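Local structure of catalase-3 (Neurospora crassa, 4AJ9) at residues Thr213-Leu225 against Gln412-Arg424. The protein is a heme-containing catalase that breaks hydrogen peroxide down to water and oxygen, and so probably protects cells from its toxic effects. Residues are numbered along the deposited sequence; the frame is centred on the assembly and turned at random.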
ATOM      1  N   THR C 213      14.855  31.027   7.972  1.00  5.80           N
ATOM      2  CA  THR C 213      15.288  31.386   9.306  1.00  6.97           C
ATOM      3  C   THR C 213      14.725  30.342  10.268  1.00  7.99           C
ATOM      4  O   THR C 213      13.530  30.043  10.241  1.00  5.95           O
ATOM      5  CB  THR C 213      14.769  32.780   9.696  1.00  8.48           C
ATOM      6  OG1 THR C 213      15.061  33.709   8.640  1.00  3.69           O
ATOM      7  CG2 THR C 213      15.426  33.257  11.011  1.00  6.23           C
ATOM      8  N   PHE C 214      15.605  29.776  11.085  1.00  7.07           N
ATOM      9  CA  PHE C 214      15.216  28.915  12.195  1.00  4.36           C
ATOM     10  C   PHE C 214      15.575  29.634  13.486  1.00  5.10           C
ATOM     11  O   PHE C 214      15.926  30.820  13.457  1.00  5.15           O
ATOM     12  CB  PHE C 214      15.921  27.561  12.110  1.00  5.97           C
ATOM     13  CG  PHE C 214      15.433  26.693  10.975  1.00  7.02           C
ATOM     14  CD1 PHE C 214      15.964  26.840   9.701  1.00  5.30           C
ATOM     15  CD2 PHE C 214      14.449  25.735  11.183  1.00  7.08           C
ATOM     16  CE1 PHE C 214      15.527  26.052   8.655  1.00  4.15           C
ATOM     17  CE2 PHE C 214      14.005  24.928  10.135  1.00  9.01           C
ATOM     18  CZ  PHE C 214      14.537  25.095   8.866  1.00  3.46           C
ATOM     19  N   ARG C 215      15.468  28.938  14.613  1.00  7.37           N
ATOM     20  CA  ARG C 215      15.915  29.491  15.885  1.00  6.92           C
ATOM     21  C   ARG C 215      16.899  28.559  16.575  1.00  9.87           C
ATOM     22  O   ARG C 215      16.691  27.342  16.625  1.00  7.93           O
ATOM     23  CB  ARG C 215      14.726  29.745  16.821  1.00  9.40           C
ATOM     24  CG  ARG C 215      13.874  30.947  16.438  1.00  7.97           C
ATOM     25  CD  ARG C 215      12.624  31.068  17.310  1.00  6.72           C
ATOM     26  NE  ARG C 215      12.089  32.429  17.236  1.00  7.74           N
ATOM     27  CZ  ARG C 215      10.946  32.762  16.647  1.00 12.12           C
ATOM     28  NH1 ARG C 215      10.183  31.826  16.099  1.00 10.49           N
ATOM     29  NH2 ARG C 215      10.561  34.035  16.623  1.00  8.48           N
ATOM     30  N   LEU C 216      17.966  29.135  17.117  1.00  5.15           N
ATOM     31  CA  LEU C 216      18.811  28.413  18.064  1.00  3.61           C
ATOM     32  C   LEU C 216      18.334  28.811  19.448  1.00  5.90           C
ATOM     33  O   LEU C 216      18.036  29.982  19.689  1.00  7.17           O
ATOM     34  CB  LEU C 216      20.293  28.756  17.880  1.00  4.05           C
ATOM     35  CG  LEU C 216      20.922  28.362  16.546  1.00 12.44           C
ATOM     36  CD1 LEU C 216      22.424  28.659  16.572  1.00  8.66           C
ATOM     37  CD2 LEU C 216      20.663  26.876  16.263  1.00  4.26           C
ATOM     38  N   VAL C 217      18.239  27.831  20.345  1.00  5.88           N
ATOM     39  CA  VAL C 217      17.683  28.042  21.673  1.00  7.49           C
ATOM     40  C   VAL C 217      18.617  27.439  22.709  1.00 10.32           C
ATOM     41  O   VAL C 217      19.007  26.275  22.598  1.00 10.15           O
ATOM     42  CB  VAL C 217      16.287  27.401  21.799  1.00  5.20           C
ATOM     43  CG1 VAL C 217      15.662  27.732  23.165  1.00  8.74           C
ATOM     44  CG2 VAL C 217      15.394  27.884  20.670  1.00  9.36           C
ATOM     45  N   THR C 218      19.014  28.240  23.695  1.00  9.12           N
ATOM     46  CA  THR C 218      19.910  27.756  24.740  1.00  8.44           C
ATOM     47  C   THR C 218      19.104  27.067  25.841  1.00  9.73           C
ATOM     48  O   THR C 218      17.879  27.152  25.855  1.00  6.61           O
ATOM     49  CB  THR C 218      20.714  28.909  25.384  1.00  8.59           C
ATOM     50  OG1 THR C 218      19.806  29.872  25.926  1.00 14.72           O
ATOM     51  CG2 THR C 218      21.613  29.588  24.367  1.00  9.83           C
ATOM     52  N   GLU C 219      19.799  26.422  26.777  1.00 11.31           N
ATOM     53  CA  GLU C 219      19.148  25.719  27.889  1.00 13.73           C
ATOM     54  C   GLU C 219      18.130  26.574  28.646  1.00 15.40           C
ATOM     55  O   GLU C 219      17.088  26.073  29.070  1.00 15.06           O
ATOM     56  CB  GLU C 219      20.184  25.220  28.898  1.00 15.26           C
ATOM     57  CG  GLU C 219      21.286  24.351  28.326  1.00 22.18           C
ATOM     58  CD  GLU C 219      20.771  23.055  27.729  1.00 28.30           C
ATOM     59  OE1 GLU C 219      19.567  22.751  27.895  1.00 27.86           O
ATOM     60  OE2 GLU C 219      21.575  22.338  27.095  1.00 21.85           O
ATOM     61  N   ASP C 220      18.437  27.856  28.834  1.00 12.17           N
ATOM     62  CA  ASP C 220      17.578  28.723  29.633  1.00 15.18           C
ATOM     63  C   ASP C 220      16.420  29.284  28.819  1.00 15.59           C
ATOM     64  O   ASP C 220      15.554  29.996  29.337  1.00 17.76           O
ATOM     65  CB  ASP C 220      18.398  29.849  30.276  1.00 20.37           C
ATOM     66  CG  ASP C 220      18.895  30.857  29.265  1.00 28.56           C
ATOM     67  OD1 ASP C 220      18.667  30.648  28.053  1.00 30.36           O
ATOM     68  OD2 ASP C 220      19.520  31.855  29.680  1.00 34.29           O
ATOM     69  N   GLY C 221      16.406  28.959  27.534  1.00 13.42           N
ATOM     70  CA  GLY C 221      15.308  29.355  26.677  1.00 14.11           C
ATOM     71  C   GLY C 221      15.550  30.586  25.824  1.00 13.09           C
ATOM     72  O   GLY C 221      14.666  30.972  25.073  1.00 16.21           O
ATOM     73  N   LYS C 222      16.726  31.205  25.938  1.00 13.51           N
ATOM     74  CA  LYS C 222      17.070  32.344  25.082  1.00 16.62           C
ATOM     75  C   LYS C 222      17.266  31.898  23.636  1.00 15.86           C
ATOM     76  O   LYS C 222      17.882  30.863  23.373  1.00 12.97           O
ATOM     77  CB  LYS C 222      18.334  33.055  25.580  1.00 20.00           C
ATOM     78  CG  LYS C 222      18.238  33.553  27.018  1.00 33.59           C
ATOM     79  CD  LYS C 222      16.891  34.223  27.281  1.00 46.59           C
ATOM     80  CE  LYS C 222      16.307  33.804  28.632  1.00 47.87           C
ATOM     81  NZ  LYS C 222      14.894  34.257  28.804  1.00 42.83           N
ATOM     82  N   SER C 223      16.755  32.687  22.697  1.00 10.04           N
ATOM     83  CA  SER C 223      16.837  32.313  21.294  1.00  9.22           C
ATOM     84  C   SER C 223      17.519  33.364  20.433  1.00 12.73           C
ATOM     85  O   SER C 223      17.551  34.538  20.770  1.00 12.56           O
ATOM     86  CB  SER C 223      15.440  32.027  20.733  1.00 12.44           C
ATOM     87  OG  SER C 223      14.626  33.187  20.770  1.00 10.06           O
ATOM     88  N   LYS C 224      18.071  32.912  19.317  1.00  9.51           N
ATOM     89  CA  LYS C 224      18.527  33.795  18.262  1.00  6.33           C
ATOM     90  C   LYS C 224      17.953  33.238  16.976  1.00  9.75           C
ATOM     91  O   LYS C 224      17.738  32.035  16.871  1.00  7.56           O
ATOM     92  CB  LYS C 224      20.047  33.787  18.184  1.00  7.63           C
ATOM     93  CG  LYS C 224      20.723  34.328  19.442  1.00 10.51           C
ATOM     94  CD  LYS C 224      22.221  34.402  19.269  1.00 23.78           C
ATOM     95  CE  LYS C 224      22.878  35.030  20.500  1.00 29.54           C
ATOM     96  NZ  LYS C 224      22.194  36.295  20.881  1.00 27.28           N
ATOM     97  N   LEU C 225      17.718  34.110  16.003  1.00  7.85           N
ATOM     98  CA  LEU C 225      17.292  33.685  14.679  1.00  8.42           C
ATOM     99  C   LEU C 225      18.538  33.254  13.926  1.00  8.47           C
ATOM    100  O   LEU C 225      19.609  33.834  14.119  1.00  9.77           O
ATOM    101  CB  LEU C 225      16.605  34.841  13.960  1.00  5.62           C
ATOM    102  CG  LEU C 225      15.354  35.417  14.639  1.00 11.54           C
ATOM    103  CD1 LEU C 225      14.903  36.699  13.916  1.00  6.73           C
ATOM    104  CD2 LEU C 225      14.245  34.375  14.687  1.00  7.24           C
ATOM    105  N   GLN C 412      11.693  20.922  29.070  1.00 10.99           N
ATOM    106  CA  GLN C 412      12.834  21.821  29.202  1.00  9.85           C
ATOM    107  C   GLN C 412      13.711  21.476  30.403  1.00 11.62           C
ATOM    108  O   GLN C 412      14.938  21.424  30.295  1.00 15.68           O
ATOM    109  CB  GLN C 412      12.380  23.278  29.296  1.00  6.27           C
ATOM    110  CG  GLN C 412      13.545  24.255  29.221  1.00  9.17           C
ATOM    111  CD  GLN C 412      13.111  25.702  29.302  1.00 16.87           C
ATOM    112  OE1 GLN C 412      11.918  26.011  29.257  1.00 10.65           O
ATOM    113  NE2 GLN C 412      14.082  26.602  29.420  1.00 11.97           N
ATOM    114  N   THR C 413      13.083  21.219  31.544  1.00 10.30           N
ATOM    115  CA  THR C 413      13.842  21.059  32.781  1.00 18.24           C
ATOM    116  C   THR C 413      14.086  19.599  33.190  1.00 21.85           C
ATOM    117  O   THR C 413      14.954  19.320  34.018  1.00 22.16           O
ATOM    118  CB  THR C 413      13.181  21.837  33.938  1.00 24.29           C
ATOM    119  OG1 THR C 413      11.888  21.286  34.217  1.00 24.17           O
ATOM    120  CG2 THR C 413      13.025  23.305  33.563  1.00 21.58           C
ATOM    121  N   VAL C 414      13.322  18.682  32.600  0.99 15.78           N
ATOM    122  CA  VAL C 414      13.446  17.260  32.909  0.99 13.24           C
ATOM    123  C   VAL C 414      13.762  16.428  31.670  0.99 15.53           C
ATOM    124  O   VAL C 414      13.085  16.547  30.646  0.99 13.62           O
ATOM    125  CB  VAL C 414      12.157  16.713  33.544  0.99 14.67           C
ATOM    126  CG1 VAL C 414      12.287  15.211  33.813  0.99 16.10           C
ATOM    127  CG2 VAL C 414      11.832  17.474  34.825  0.99 17.40           C
ATOM    128  N   GLY C 415      14.796  15.592  31.767  1.00 12.61           N
ATOM    129  CA  GLY C 415      15.099  14.626  30.725  1.00 10.02           C
ATOM    130  C   GLY C 415      15.508  15.199  29.382  1.00 11.35           C
ATOM    131  O   GLY C 415      15.412  14.514  28.370  1.00  9.75           O
ATOM    132  N   ARG C 416      15.974  16.441  29.374  1.00  9.67           N
ATOM    133  CA  ARG C 416      16.446  17.084  28.155  1.00 11.30           C
ATOM    134  C   ARG C 416      15.459  16.935  27.002  1.00  6.90           C
ATOM    135  O   ARG C 416      15.832  16.594  25.875  1.00  9.28           O
ATOM    136  CB  ARG C 416      17.837  16.566  27.770  1.00 20.10           C
ATOM    137  CG  ARG C 416      18.943  17.088  28.684  1.00 22.96           C
ATOM    138  CD  ARG C 416      20.344  16.871  28.117  1.00 22.82           C
ATOM    139  NE  ARG C 416      20.546  17.511  26.815  1.00 25.90           N
ATOM    140  CZ  ARG C 416      20.794  18.810  26.626  1.00 34.39           C
ATOM    141  NH1 ARG C 416      20.863  19.641  27.659  1.00 21.28           N
ATOM    142  NH2 ARG C 416      20.965  19.283  25.390  1.00 24.76           N
ATOM    143  N   GLY C 417      14.195  17.217  27.281  1.00  8.77           N
ATOM    144  CA  GLY C 417      13.170  17.112  26.263  1.00  8.14           C
ATOM    145  C   GLY C 417      13.224  18.293  25.313  1.00 10.38           C
ATOM    146  O   GLY C 417      13.838  19.321  25.612  1.00  6.24           O
ATOM    147  N   PHE C 418      12.604  18.131  24.152  1.00  9.99           N
ATOM    148  CA  PHE C 418      12.426  19.256  23.245  1.00  9.16           C
ATOM    149  C   PHE C 418      11.547  20.295  23.929  1.00  6.68           C
ATOM    150  O   PHE C 418      10.699  19.961  24.755  1.00  7.99           O
ATOM    151  CB  PHE C 418      11.750  18.808  21.949  1.00  9.71           C
ATOM    152  CG  PHE C 418      11.460  19.937  21.014  1.00  6.53           C
ATOM    153  CD1 PHE C 418      12.435  20.386  20.136  1.00  8.02           C
ATOM    154  CD2 PHE C 418      10.224  20.582  21.040  1.00 12.27           C
ATOM    155  CE1 PHE C 418      12.177  21.458  19.281  1.00  5.01           C
ATOM    156  CE2 PHE C 418       9.958  21.643  20.185  1.00 10.26           C
ATOM    157  CZ  PHE C 418      10.947  22.075  19.298  1.00  7.06           C
ATOM    158  N   PHE C 419      11.744  21.562  23.588  1.00 10.73           N
ATOM    159  CA  PHE C 419      10.804  22.585  24.029  1.00  7.17           C
ATOM    160  C   PHE C 419      10.719  23.698  23.009  1.00  6.09           C
ATOM    161  O   PHE C 419      11.719  24.084  22.390  1.00  7.87           O
ATOM    162  CB  PHE C 419      11.130  23.116  25.440  1.00  6.26           C
ATOM    163  CG  PHE C 419      12.471  23.795  25.557  1.00  9.41           C
ATOM    164  CD1 PHE C 419      13.631  23.051  25.708  1.00 11.14           C
ATOM    165  CD2 PHE C 419      12.563  25.180  25.544  1.00  6.97           C
ATOM    166  CE1 PHE C 419      14.862  23.668  25.821  1.00 11.61           C
ATOM    167  CE2 PHE C 419      13.799  25.812  25.672  1.00  9.69           C
ATOM    168  CZ  PHE C 419      14.946  25.054  25.814  1.00 12.86           C
ATOM    169  N   THR C 420       9.504  24.179  22.797  1.00  6.59           N
ATOM    170  CA  THR C 420       9.288  25.305  21.904  1.00  7.63           C
ATOM    171  C   THR C 420       9.846  26.561  22.582  1.00 10.37           C
ATOM    172  O   THR C 420       9.766  26.681  23.807  1.00  7.69           O
ATOM    173  CB  THR C 420       7.791  25.454  21.593  1.00  5.50           C
ATOM    174  OG1 THR C 420       7.374  24.376  20.741  1.00  5.88           O
ATOM    175  CG2 THR C 420       7.506  26.771  20.901  1.00  7.12           C
ATOM    176  N   THR C 421      10.425  27.471  21.797  1.00  4.82           N
ATOM    177  CA  THR C 421      10.993  28.706  22.346  1.00  9.63           C
ATOM    178  C   THR C 421       9.994  29.362  23.288  1.00  8.48           C
ATOM    179  O   THR C 421       8.907  29.756  22.871  1.00  9.16           O
ATOM    180  CB  THR C 421      11.349  29.718  21.247  1.00 12.17           C
ATOM    181  OG1 THR C 421      12.113  29.072  20.219  1.00 10.97           O
ATOM    182  CG2 THR C 421      12.168  30.869  21.841  1.00 11.79           C
ATOM    183  N   PRO C 422      10.361  29.482  24.570  1.00 11.65           N
ATOM    184  CA  PRO C 422       9.378  29.946  25.554  1.00 11.17           C
ATOM    185  C   PRO C 422       8.835  31.362  25.288  1.00 13.76           C
ATOM    186  O   PRO C 422       7.702  31.668  25.670  1.00 22.55           O
ATOM    187  CB  PRO C 422      10.143  29.880  26.892  1.00 20.21           C
ATOM    188  CG  PRO C 422      11.575  29.707  26.544  1.00 20.77           C
ATOM    189  CD  PRO C 422      11.642  29.087  25.184  1.00 11.31           C
ATOM    190  N   GLY C 423       9.613  32.213  24.634  1.00 13.07           N
ATOM    191  CA  GLY C 423       9.152  33.570  24.396  1.00 26.71           C
ATOM    192  C   GLY C 423       8.138  33.765  23.274  1.00 19.26           C
ATOM    193  O   GLY C 423       7.546  34.840  23.144  1.00 16.36           O
ATOM    194  N   ARG C 424       7.923  32.730  22.470  0.98 13.19           N
ATOM    195  CA  ARG C 424       7.075  32.863  21.289  0.98 11.90           C
ATOM    196  C   ARG C 424       5.613  33.109  21.631  0.98 12.60           C
ATOM    197  O   ARG C 424       5.054  32.470  22.523  0.98 16.90           O
ATOM    198  CB  ARG C 424       7.226  31.651  20.368  0.98  9.23           C
ATOM    199  CG  ARG C 424       8.585  31.604  19.673  0.98  8.44           C
ATOM    200  CD  ARG C 424       8.731  30.356  18.828  0.98  6.90           C
ATOM    201  NE  ARG C 424       7.814  30.324  17.687  0.98  9.39           N
ATOM    202  CZ  ARG C 424       7.522  29.210  17.019  0.98  7.34           C
ATOM    203  NH1 ARG C 424       8.073  28.062  17.396  0.98  7.05           N
ATOM    204  NH2 ARG C 424       6.679  29.233  15.994  0.98  5.02           N
TER
HETATM  205  O   HOH W   1      17.214  23.934  30.991  1.00 26.54           O
HETATM  206  O   HOH W   2      12.733  32.684  24.761  1.00 16.24           O
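Phe419 reaches the hairpin with the far end of its ring: CE2 touches Val217 CG1 at 3.7 Å, while Thr218 O and Gly221 CA lie at the ring edge. Gln412 CG sits over the middle of one ring face, 3.5 Å above it. From there the Gln412 chain, with CG anti to its own N (chi1 -171°) and straight beyond, carries NE2 to Glu219 O in a nearly linear bond of 3.1 Å; the acceptor lies close to the amide plane, and a water also donates to this carbonyl. At the other end of Glu219, Arg416 points NH1 straight at OE2 (2.8 Å), on the syn side but well out of the carboxylate plane. Arg335 takes the other oxygen of Glu219, while Glu130 pairs with Arg416 NE.

Along the strands, Thr421 splits its branches: OG1, hydrogen-bonded to Asp338, packs against Val217 CG2, and CG2 against Ser223 OG (3.5 Å), which bonds to Glu280. Pro422 closes over Gly221, CD 3.6 Å from Gly221 O. Beyond it Arg424 lays CD over one face of the Arg215 guanidinium, the two planar groups 22° apart; Glu341 bridges both arginines and, with Glu280 on Arg215 and Glu43 of the second subunit on Arg424, probably offsets their like charge. A beta-hairpin of the catalase beta-barrel, closed by a type I turn at Thr218-Gly221 with a G1 bulge at Gly221, is thus covered by an irregular segment that also meets neighbouring subunits.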